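Local coordinates for protein ArtJ (Geobacillus stearothermophilus, PDB 2PVU) that binds arginine, lysine and histidine as the solute receptor of an ATP-binding cassette transporter in a thermophilic bacterium, at residues A127-L132 with A155-E160; K173-E176 with V180-M183; L143-K148 with K164-G169. All coordinates share one frame; numbering follows the deposited sequence. Where two conformers were deposited one is given.

Contact 1 (A127-L132 with A155-E160); sequences ATQVIL and ATTGQE. With LYS (lysine), chain E.
One wall of the lysine pocket includes the start of helix 157-166, Thr-156 and Thr-157, and Gln-129 of strand 125-134 backs this turn. The amide of Gln-129 reaches it: OE1 comes to 3.2 Å from Gly-158 CA, and CG and CD pass over the same glycine, whose lack of a side chain lets the carbonyl sit so close. A bend at chi2 (-50°) turns the amide toward the helix start. No direct hydrogen bond joins the two segments. A water does so instead, donating to Gln-129 OE1 over 2.7 Å and accepting a weak bond from Gly-158 N. The other end of the amide, NE2, donates to Asp-196 and Glu-224, so both ends of this buried glutamine are engaged and its rotation is fixed. Thr-157 crosses it at about a right angle, with OG1 bonded to Glu-224. The ligand receives a hydrogen bond, 2.9 Å from Thr-157 N to O of the bound lysine, with an N-H...O angle of 153°, consistent with the positive end of the helix dipole facing the ligand carboxylate. Thr-156 is the N-cap: OG1 accepts from Gln-159 N at 3.2 Å, while its CG2 lies 3.9 Å from CD of the bound lysine. Around this site, strand 125-134 pairs with strands 192-196, 212-215 and 224-231, and helix 197-206 packs on Val-130 and Leu-132.

Contact 2 (K173-E176 with V180-M183); sequences KKFE and VAIM
With chi1 at -55°, CG of Phe-175 stands anti to its carbonyl carbon, and the ring extends from the strand toward helix 178-186; Val-180 answers with CG1 anti to its backbone N (chi1 171°), which carries that methyl to the ring. The two side chains cross at about a right angle. Phe-175 CD1 lies 3.6 Å from Val-180 CG1, and the same methyl is 3.9 Å from Phe-175 CG, so it is the CG1 branch that meets the ring. On the other ortho carbon, Phe-175 CD2 meets Ala-181 at 3.6 Å from CA and 3.8 Å from CB. Both neighbours approach the ring obliquely. Alanine suits this place because its short side chain allows the ring to reach the helix backbone itself, and the branched valine supplies a methyl beside it. Phe-175 is held on the strand by backbone hydrogen bonds with Val-152 of the neighbouring strand 150-153 and with Asn-154 just after it. The contact fastens strand 172-175 to the helix that follows it after a short connection, a step of the alternating strand and helix order of this lobe. No hydrogen bond crosses the segments, so the joint rests on van der Waals and hydrophobic packing.

Contact 3 (L143-K148 with K164-G169); sequences LDLKGK and KLFGKG
Apolar contacts dominate, and most of them centre on Phe-166, the last residue of helix 157-166. Phe-166 CZ lies 3.6 Å from Leu-145 CB, and CE2 of that ring is a little farther from it. With chi1 at -49° the ring projects from the helix end toward the 3-10 turn. At the outer side the two leucines meet more loosely, Leu-143 CD2 to Leu-165 CD2 at 4.4 Å. Within its own helix, Leu-165 CB covers one ring face of Phe-166, lying 3.6 Å above the plane and over its centre. The opposite face carries a polar neighbour, the carbonyl O of Leu-145, 4.2 Å above the plane and offset toward the rim. Lys-146 also touches the ring through its backbone, its N standing obliquely 3.6 Å from Phe-166 CE1. Backbone hydrogen bonds shape the loop: Lys-146 N to Leu-143 O closes the 3-10 turn, and Lys-148 N to Leu-145 O closes a type II turn in which Gly-147 accommodates positive phi. Leu-145 continues inward to Ile-150, Ala-192 and Ile-194, joining the loop to the sheet. With Leu-165 CB on one face and the Leu-145 carbonyl on the other, Phe-166 makes this joint aromatic-to-backbone as well as apolar.

All three contacts lie in one lobe of the solute-binding fold, around its mixed sheet. Contacts 1 and 3 use opposite ends of helix 157-166: its start faces the ligand in contact 1, and its end packs on the loop before strand 150-153 in contact 3. Their centres are about 13 Å apart, their segments alternate along the chain, and Ile-131 touches Leu-145 between them. Contact 2 follows on the next strand and helix, its centre about 12 Å from that of contact 1, where Leu-132 meets Ile-182, and about 17 Å from that of contact 3. Helix 157-166 thus runs from the lysine site to the surface of the lobe, while contact 2 belongs to the next strand and helix.

Contact 1 (A127-L132 with A155-E160)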
ATOM      1  N   ALA A 127       0.029   7.993   4.860  1.00 21.17           N
ATOM      2  CA  ALA A 127       1.379   7.444   4.680  1.00 21.39           C
ATOM      3  C   ALA A 127       2.283   8.436   3.944  1.00 21.36           C
ATOM      4  O   ALA A 127       1.835   9.493   3.515  1.00 21.75           O
ATOM      5  CB  ALA A 127       1.267   6.119   3.865  1.00 21.36           C
ATOM      6  N   THR A 128       3.563   8.056   3.780  1.00 19.86           N
ATOM      7  CA  THR A 128       4.450   8.838   2.957  1.00 20.81           C
ATOM      8  C   THR A 128       5.507   7.868   2.409  1.00 21.19           C
ATOM      9  O   THR A 128       5.744   6.820   2.989  1.00 20.56           O
ATOM     10  CB  THR A 128       5.140   9.982   3.768  1.00 21.99           C
ATOM     11  OG1 THR A 128       6.002  10.718   2.900  1.00 23.48           O
ATOM     12  CG2 THR A 128       5.958   9.424   4.932  1.00 20.22           C
ATOM     13  N   GLN A 129       6.109   8.235   1.296  1.00 20.49           N
ATOM     14  CA  GLN A 129       7.269   7.490   0.813  1.00 21.54           C
ATOM     15  C   GLN A 129       8.444   7.805   1.750  1.00 22.16           C
ATOM     16  O   GLN A 129       8.534   8.905   2.314  1.00 22.16           O
ATOM     17  CB  GLN A 129       7.647   7.903  -0.613  1.00 21.41           C
ATOM     18  CG  GLN A 129       6.644   7.556  -1.655  1.00 24.42           C
ATOM     19  CD  GLN A 129       6.208   6.091  -1.569  1.00 24.21           C
ATOM     20  OE1 GLN A 129       6.959   5.157  -1.913  1.00 23.80           O
ATOM     21  NE2 GLN A 129       5.008   5.891  -1.100  1.00 24.89           N
ATOM     22  N   VAL A 130       9.355   6.843   1.857  1.00 21.67           N
ATOM     23  CA  VAL A 130      10.598   7.047   2.590  1.00 21.14           C
ATOM     24  C   VAL A 130      11.674   6.371   1.774  1.00 21.38           C
ATOM     25  O   VAL A 130      11.374   5.634   0.852  1.00 20.67           O
ATOM     26  CB  VAL A 130      10.518   6.407   4.015  1.00 21.03           C
ATOM     27  CG1 VAL A 130       9.444   7.093   4.917  1.00 22.88           C
ATOM     28  CG2 VAL A 130      10.266   4.950   3.910  1.00 21.89           C
ATOM     29  N   ILE A 131      12.922   6.551   2.184  1.00 21.53           N
ATOM     30  CA  ILE A 131      14.046   5.861   1.555  1.00 22.13           C
ATOM     31  C   ILE A 131      14.542   4.753   2.469  1.00 22.20           C
ATOM     32  O   ILE A 131      14.763   4.956   3.673  1.00 21.25           O
ATOM     33  CB  ILE A 131      15.182   6.849   1.291  1.00 22.26           C
ATOM     34  CG1 ILE A 131      14.691   7.966   0.388  1.00 23.55           C
ATOM     35  CG2 ILE A 131      16.442   6.168   0.646  1.00 23.75           C
ATOM     36  CD1 ILE A 131      15.508   9.261   0.546  1.00 24.94           C
ATOM     37  N   LEU A 132      14.710   3.575   1.895  1.00 21.19           N
ATOM     38  CA  LEU A 132      15.263   2.453   2.613  1.00 21.57           C
ATOM     39  C   LEU A 132      16.681   2.196   2.057  1.00 21.54           C
ATOM     40  O   LEU A 132      16.858   2.078   0.859  1.00 20.75           O
ATOM     41  CB  LEU A 132      14.369   1.221   2.400  1.00 21.72           C
ATOM     42  CG  LEU A 132      14.737  -0.074   3.110  1.00 24.74           C
ATOM     43  CD1 LEU A 132      14.557   0.005   4.622  1.00 23.35           C
ATOM     44  CD2 LEU A 132      13.871  -1.172   2.551  1.00 26.76           C
ATOM     45  N   ALA A 155       4.873   0.962 -11.135  1.00 23.50           N
ATOM     46  CA  ALA A 155       3.566   1.630 -11.092  1.00 24.92           C
ATOM     47  C   ALA A 155       3.081   1.962  -9.675  1.00 24.99           C
ATOM     48  O   ALA A 155       1.903   1.770  -9.336  1.00 24.17           O
ATOM     49  CB  ALA A 155       2.520   0.837 -11.876  1.00 25.78           C
ATOM     50  N   THR A 156       4.001   2.520  -8.871  1.00 24.21           N
ATOM     51  CA  THR A 156       3.708   2.998  -7.532  1.00 23.69           C
ATOM     52  C   THR A 156       4.047   4.481  -7.398  1.00 23.52           C
ATOM     53  O   THR A 156       4.748   5.079  -8.244  1.00 23.17           O
ATOM     54  CB  THR A 156       4.476   2.231  -6.430  1.00 23.21           C
ATOM     55  OG1 THR A 156       5.884   2.390  -6.643  1.00 21.19           O
ATOM     56  CG2 THR A 156       4.147   0.726  -6.458  1.00 20.01           C
ATOM     57  N   THR A 157       3.543   5.088  -6.327  1.00 23.69           N
ATOM     58  CA  THR A 157       3.868   6.486  -6.041  1.00 22.68           C
ATOM     59  C   THR A 157       5.366   6.588  -5.663  1.00 22.90           C
ATOM     60  O   THR A 157       5.935   7.664  -5.748  1.00 22.36           O
ATOM     61  CB  THR A 157       2.987   7.057  -4.922  1.00 23.38           C
ATOM     62  OG1 THR A 157       3.050   6.160  -3.824  1.00 22.13           O
ATOM     63  CG2 THR A 157       1.517   7.167  -5.354  1.00 21.42           C
ATOM     64  N   GLY A 158       6.015   5.477  -5.269  1.00 21.82           N
ATOM     65  CA  GLY A 158       7.477   5.550  -5.065  1.00 22.77           C
ATOM     66  C   GLY A 158       8.208   5.657  -6.391  1.00 22.29           C
ATOM     67  O   GLY A 158       9.147   6.436  -6.517  1.00 22.35           O
ATOM     68  N   GLN A 159       7.760   4.905  -7.389  1.00 21.49           N
ATOM     69  CA  GLN A 159       8.312   5.066  -8.744  1.00 23.27           C
ATOM     70  C   GLN A 159       8.093   6.480  -9.206  1.00 23.14           C
ATOM     71  O   GLN A 159       8.982   7.125  -9.783  1.00 23.86           O
ATOM     72  CB  GLN A 159       7.677   4.104  -9.739  1.00 21.95           C
ATOM     73  CG  GLN A 159       8.198   4.336 -11.149  1.00 24.98           C
ATOM     74  CD  GLN A 159       7.595   3.385 -12.135  1.00 28.11           C
ATOM     75  OE1 GLN A 159       7.232   2.276 -11.776  1.00 24.44           O
ATOM     76  NE2 GLN A 159       7.534   3.788 -13.405  1.00 28.15           N
ATOM     77  N   GLU A 160       6.882   6.973  -8.968  1.00 24.16           N
ATOM     78  CA  GLU A 160       6.532   8.339  -9.319  1.00 25.32           C
ATOM     79  C   GLU A 160       7.465   9.375  -8.673  1.00 24.36           C
ATOM     80  O   GLU A 160       7.955  10.301  -9.338  1.00 23.39           O
ATOM     81  CB  GLU A 160       5.076   8.643  -8.909  1.00 25.21           C
ATOM     82  CG  GLU A 160       4.621  10.018  -9.475  1.00 28.08           C
ATOM     83  CD  GLU A 160       3.170  10.340  -9.155  1.00 30.47           C
ATOM     84  OE1 GLU A 160       2.504   9.543  -8.430  1.00 32.67           O
ATOM     85  OE2 GLU A 160       2.701  11.412  -9.620  1.00 36.79           O
TER
HETATM   86  N   LYS E 301       0.964   3.340  -1.763  1.00 18.22           N
HETATM   87  CA  LYS E 301       1.838   3.199  -2.975  1.00 18.47           C
HETATM   88  C   LYS E 301       0.969   3.276  -4.238  1.00 18.55           C
HETATM   89  O   LYS E 301       1.488   3.317  -5.344  1.00 18.43           O
HETATM   90  CB  LYS E 301       2.567   1.860  -2.948  1.00 17.63           C
HETATM   91  CG  LYS E 301       1.583   0.666  -2.900  1.00 18.32           C
HETATM   92  CD  LYS E 301       2.259  -0.641  -3.367  1.00 16.58           C
HETATM   93  CE  LYS E 301       1.485  -1.834  -2.828  1.00 21.26           C
HETATM   94  NZ  LYS E 301       2.015  -3.168  -3.440  1.00 22.20           N
HETATM   95  OXT LYS E 301      -0.280   3.277  -4.164  1.00 18.05           O
HETATM   96  O   HOH W   1       5.769   3.175  -3.343  1.00 20.07           O

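Contact 2 (K173-E176 with V180-M183)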
ATOM      1  N   LYS A 173      15.059   1.165 -11.106  1.00 24.51           N
ATOM      2  CA  LYS A 173      14.816  -0.231 -11.387  1.00 23.96           C
ATOM      3  C   LYS A 173      13.445  -0.613 -10.827  1.00 24.58           C
ATOM      4  O   LYS A 173      13.156  -0.364  -9.656  1.00 23.04           O
ATOM      5  CB  LYS A 173      15.884  -1.117 -10.756  1.00 23.46           C
ATOM      6  CG  LYS A 173      17.337  -0.688 -11.028  1.00 23.61           C
ATOM      7  CD  LYS A 173      17.686  -0.920 -12.465  1.00 28.72           C
ATOM      8  CE  LYS A 173      19.182  -0.779 -12.727  1.00 28.00           C
ATOM      9  NZ  LYS A 173      19.332  -0.756 -14.216  1.00 29.47           N
ATOM     10  N   LYS A 174      12.620  -1.229 -11.666  1.00 24.77           N
ATOM     11  CA  LYS A 174      11.218  -1.476 -11.314  1.00 26.38           C
ATOM     12  C   LYS A 174      10.968  -2.960 -11.119  1.00 26.84           C
ATOM     13  O   LYS A 174      11.402  -3.778 -11.979  1.00 28.44           O
ATOM     14  CB  LYS A 174      10.294  -0.927 -12.416  1.00 26.80           C
ATOM     15  CG  LYS A 174      10.416   0.565 -12.694  1.00 31.18           C
ATOM     16  CD  LYS A 174       9.775   0.886 -14.038  1.00 38.99           C
ATOM     17  CE  LYS A 174       9.893   2.350 -14.412  1.00 42.80           C
ATOM     18  NZ  LYS A 174      11.289   2.830 -14.496  1.00 47.08           N
ATOM     19  N   PHE A 175      10.280  -3.324 -10.029  1.00 24.63           N
ATOM     20  CA  PHE A 175      10.010  -4.732  -9.702  1.00 23.87           C
ATOM     21  C   PHE A 175       8.519  -4.986  -9.499  1.00 23.10           C
ATOM     22  O   PHE A 175       7.788  -4.072  -9.135  1.00 22.14           O
ATOM     23  CB  PHE A 175      10.807  -5.122  -8.457  1.00 23.80           C
ATOM     24  CG  PHE A 175      12.277  -4.836  -8.622  1.00 23.06           C
ATOM     25  CD1 PHE A 175      13.063  -5.657  -9.411  1.00 26.62           C
ATOM     26  CD2 PHE A 175      12.818  -3.676  -8.118  1.00 22.55           C
ATOM     27  CE1 PHE A 175      14.410  -5.369  -9.592  1.00 27.11           C
ATOM     28  CE2 PHE A 175      14.166  -3.361  -8.299  1.00 24.05           C
ATOM     29  CZ  PHE A 175      14.952  -4.223  -9.067  1.00 26.39           C
ATOM     30  N   GLU A 176       8.070  -6.217  -9.736  1.00 21.74           N
ATOM     31  CA  GLU A 176       6.620  -6.487  -9.664  1.00 21.47           C
ATOM     32  C   GLU A 176       6.100  -6.537  -8.231  1.00 21.58           C
ATOM     33  O   GLU A 176       4.895  -6.350  -8.018  1.00 21.72           O
ATOM     34  CB  GLU A 176       6.279  -7.804 -10.418  1.00 22.04           C
ATOM     35  CG  GLU A 176       4.802  -8.179 -10.422  1.00 22.82           C
ATOM     36  CD  GLU A 176       3.893  -7.088 -10.945  1.00 28.40           C
ATOM     37  OE1 GLU A 176       4.304  -6.265 -11.821  1.00 27.32           O
ATOM     38  OE2 GLU A 176       2.729  -7.092 -10.486  1.00 27.00           O
ATOM     39  N   VAL A 180      10.649  -7.998  -3.814  1.00 23.80           N
ATOM     40  CA  VAL A 180      11.812  -8.107  -4.728  1.00 24.01           C
ATOM     41  C   VAL A 180      12.678  -6.833  -4.783  1.00 23.90           C
ATOM     42  O   VAL A 180      13.912  -6.929  -4.837  1.00 22.64           O
ATOM     43  CB  VAL A 180      11.393  -8.567  -6.124  1.00 24.27           C
ATOM     44  CG1 VAL A 180      12.573  -8.453  -7.123  1.00 26.80           C
ATOM     45  CG2 VAL A 180      10.880 -10.009  -6.060  1.00 25.15           C
ATOM     46  N   ALA A 181      12.049  -5.652  -4.774  1.00 22.71           N
ATOM     47  CA  ALA A 181      12.788  -4.400  -4.601  1.00 22.54           C
ATOM     48  C   ALA A 181      13.747  -4.451  -3.418  1.00 23.27           C
ATOM     49  O   ALA A 181      14.928  -4.091  -3.539  1.00 22.52           O
ATOM     50  CB  ALA A 181      11.781  -3.160  -4.485  1.00 23.03           C
ATOM     51  N   ILE A 182      13.230  -4.863  -2.256  1.00 23.47           N
ATOM     52  CA  ILE A 182      14.040  -4.968  -1.028  1.00 23.78           C
ATOM     53  C   ILE A 182      15.172  -5.980  -1.176  1.00 21.80           C
ATOM     54  O   ILE A 182      16.311  -5.703  -0.802  1.00 21.41           O
ATOM     55  CB  ILE A 182      13.151  -5.281   0.210  1.00 23.56           C
ATOM     56  CG1 ILE A 182      12.327  -4.034   0.574  1.00 24.81           C
ATOM     57  CG2 ILE A 182      14.006  -5.694   1.416  1.00 24.80           C
ATOM     58  CD1 ILE A 182      11.136  -4.330   1.452  1.00 25.23           C
ATOM     59  N   MET A 183      14.859  -7.143  -1.752  1.00 21.76           N
ATOM     60  CA  MET A 183      15.877  -8.145  -2.060  0.50 21.43           C
ATOM     61  C   MET A 183      17.005  -7.580  -2.919  1.00 20.58           C
ATOM     62  O   MET A 183      18.173  -7.944  -2.705  1.00 20.18           O
ATOM     63  CB  MET A 183      15.249  -9.380  -2.724  0.50 20.89           C
ATOM     64  CG  MET A 183      14.313 -10.148  -1.800  0.50 21.18           C
ATOM     65  SD  MET A 183      13.545 -11.629  -2.497  0.50 22.59           S
ATOM     66  CE  MET A 183      13.106 -12.444  -0.953  0.50 20.74           C
TER

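Contact 3 (L143-K148 with K164-G169)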
ATOM      1  N   LEU A 143      17.597  13.987  -2.313  1.00 26.21           N
ATOM      2  CA  LEU A 143      18.507  14.578  -3.282  1.00 26.36           C
ATOM      3  C   LEU A 143      19.856  13.874  -3.314  1.00 25.43           C
ATOM      4  O   LEU A 143      20.550  13.935  -4.316  1.00 24.81           O
ATOM      5  CB  LEU A 143      18.661  16.074  -3.038  1.00 27.29           C
ATOM      6  CG  LEU A 143      17.323  16.844  -2.963  1.00 28.76           C
ATOM      7  CD1 LEU A 143      17.635  18.313  -2.847  1.00 30.92           C
ATOM      8  CD2 LEU A 143      16.370  16.562  -4.138  1.00 29.34           C
ATOM      9  N   ASP A 144      20.217  13.171  -2.238  1.00 25.09           N
ATOM     10  CA  ASP A 144      21.486  12.414  -2.240  1.00 24.57           C
ATOM     11  C   ASP A 144      21.426  11.144  -3.099  1.00 24.33           C
ATOM     12  O   ASP A 144      22.442  10.481  -3.251  1.00 23.10           O
ATOM     13  CB  ASP A 144      21.916  12.010  -0.824  1.00 24.36           C
ATOM     14  CG  ASP A 144      22.319  13.183   0.019  1.00 25.60           C
ATOM     15  OD1 ASP A 144      22.710  14.233  -0.550  1.00 26.18           O
ATOM     16  OD2 ASP A 144      22.281  13.022   1.258  1.00 25.77           O
ATOM     17  N   LEU A 145      20.242  10.810  -3.630  1.00 24.04           N
ATOM     18  CA  LEU A 145      20.073   9.658  -4.506  1.00 24.66           C
ATOM     19  C   LEU A 145      20.390  10.000  -5.957  1.00 25.18           C
ATOM     20  O   LEU A 145      20.307   9.136  -6.840  1.00 25.56           O
ATOM     21  CB  LEU A 145      18.642   9.105  -4.425  1.00 25.10           C
ATOM     22  CG  LEU A 145      18.138   8.548  -3.087  1.00 25.90           C
ATOM     23  CD1 LEU A 145      16.663   8.218  -3.222  1.00 29.08           C
ATOM     24  CD2 LEU A 145      18.922   7.329  -2.627  1.00 26.66           C
ATOM     25  N   LYS A 146      20.737  11.257  -6.213  1.00 25.69           N
ATOM     26  CA  LYS A 146      21.164  11.658  -7.538  1.00 27.13           C
ATOM     27  C   LYS A 146      22.333  10.793  -8.037  1.00 27.11           C
ATOM     28  O   LYS A 146      23.365  10.644  -7.350  1.00 25.77           O
ATOM     29  CB  LYS A 146      21.561  13.126  -7.505  1.00 27.82           C
ATOM     30  CG  LYS A 146      22.163  13.647  -8.777  1.00 32.12           C
ATOM     31  CD  LYS A 146      21.129  14.250  -9.693  1.00 38.42           C
ATOM     32  CE  LYS A 146      21.820  15.006 -10.835  1.00 40.88           C
ATOM     33  NZ  LYS A 146      21.031  14.833 -12.111  1.00 44.52           N
ATOM     34  N   GLY A 147      22.159  10.221  -9.229  1.00 27.39           N
ATOM     35  CA  GLY A 147      23.188   9.384  -9.831  1.00 26.71           C
ATOM     36  C   GLY A 147      23.250   7.958  -9.304  1.00 27.50           C
ATOM     37  O   GLY A 147      24.078   7.165  -9.776  1.00 28.16           O
ATOM     38  N   LYS A 148      22.412   7.637  -8.317  1.00 25.71           N
ATOM     39  CA  LYS A 148      22.398   6.307  -7.702  1.00 26.80           C
ATOM     40  C   LYS A 148      21.271   5.446  -8.264  1.00 25.44           C
ATOM     41  O   LYS A 148      20.322   5.955  -8.849  1.00 25.90           O
ATOM     42  CB  LYS A 148      22.229   6.415  -6.183  1.00 26.09           C
ATOM     43  CG  LYS A 148      23.366   7.181  -5.476  1.00 27.10           C
ATOM     44  CD  LYS A 148      23.228   7.057  -3.943  1.00 29.06           C
ATOM     45  CE  LYS A 148      24.240   7.939  -3.183  1.00 31.33           C
ATOM     46  NZ  LYS A 148      25.584   7.331  -3.327  1.00 35.76           N
ATOM     47  N   LYS A 164       9.927  11.872 -10.680  1.00 30.10           N
ATOM     48  CA  LYS A 164       9.753  13.316 -10.484  1.00 32.28           C
ATOM     49  C   LYS A 164      11.042  13.996 -10.039  1.00 32.26           C
ATOM     50  O   LYS A 164      11.311  15.117 -10.455  1.00 32.87           O
ATOM     51  CB  LYS A 164       8.658  13.583  -9.451  1.00 32.82           C
ATOM     52  CG  LYS A 164       7.284  13.808 -10.056  1.00 37.02           C
ATOM     53  CD  LYS A 164       6.212  13.784  -8.972  1.00 44.76           C
ATOM     54  CE  LYS A 164       4.825  14.110  -9.549  1.00 47.29           C
ATOM     55  NZ  LYS A 164       4.790  13.878 -11.028  1.00 48.75           N
ATOM     56  N   LEU A 165      11.799  13.336  -9.162  1.00 32.70           N
ATOM     57  CA  LEU A 165      13.038  13.883  -8.607  1.00 33.36           C
ATOM     58  C   LEU A 165      14.211  13.845  -9.576  1.00 34.13           C
ATOM     59  O   LEU A 165      15.046  14.754  -9.561  1.00 34.09           O
ATOM     60  CB  LEU A 165      13.439  13.156  -7.323  1.00 33.58           C
ATOM     61  CG  LEU A 165      12.593  13.315  -6.051  1.00 35.00           C
ATOM     62  CD1 LEU A 165      13.067  12.334  -5.002  1.00 36.38           C
ATOM     63  CD2 LEU A 165      12.595  14.760  -5.509  1.00 37.53           C
ATOM     64  N   PHE A 166      14.279  12.796 -10.400  1.00 34.60           N
ATOM     65  CA  PHE A 166      15.476  12.517 -11.223  1.00 34.79           C
ATOM     66  C   PHE A 166      15.217  12.354 -12.719  1.00 34.70           C
ATOM     67  O   PHE A 166      16.164  12.327 -13.511  1.00 34.46           O
ATOM     68  CB  PHE A 166      16.189  11.273 -10.688  1.00 35.21           C
ATOM     69  CG  PHE A 166      16.419  11.314  -9.203  1.00 35.91           C
ATOM     70  CD1 PHE A 166      17.286  12.260  -8.645  1.00 37.85           C
ATOM     71  CD2 PHE A 166      15.743  10.443  -8.361  1.00 38.42           C
ATOM     72  CE1 PHE A 166      17.484  12.311  -7.279  1.00 36.94           C
ATOM     73  CE2 PHE A 166      15.933  10.487  -6.990  1.00 37.44           C
ATOM     74  CZ  PHE A 166      16.798  11.412  -6.454  1.00 37.41           C
ATOM     75  N   GLY A 167      13.947  12.273 -13.100  1.00 33.89           N
ATOM     76  CA  GLY A 167      13.568  11.974 -14.471  1.00 34.04           C
ATOM     77  C   GLY A 167      13.545  10.476 -14.706  1.00 34.09           C
ATOM     78  O   GLY A 167      14.137   9.701 -13.949  1.00 34.09           O
ATOM     79  N   LYS A 168      12.837  10.063 -15.745  1.00 33.80           N
ATOM     80  CA  LYS A 168      12.780   8.659 -16.118  1.00 33.93           C
ATOM     81  C   LYS A 168      14.126   8.207 -16.651  1.00 34.01           C
ATOM     82  O   LYS A 168      14.806   8.967 -17.337  1.00 34.12           O
ATOM     83  CB  LYS A 168      11.724   8.452 -17.196  1.00 34.17           C
ATOM     84  CG  LYS A 168      10.321   8.524 -16.681  1.00 36.07           C
ATOM     85  CD  LYS A 168       9.316   8.588 -17.823  1.00 38.77           C
ATOM     86  CE  LYS A 168       7.901   8.686 -17.269  1.00 39.95           C
ATOM     87  NZ  LYS A 168       6.858   8.734 -18.336  1.00 40.64           N
ATOM     88  N   GLY A 169      14.507   6.969 -16.351  1.00 33.83           N
ATOM     89  CA  GLY A 169      15.727   6.396 -16.921  1.00 33.40           C
ATOM     90  C   GLY A 169      16.070   5.038 -16.338  1.00 33.12           C
ATOM     91  O   GLY A 169      15.386   4.583 -15.412  1.00 32.63           O
TER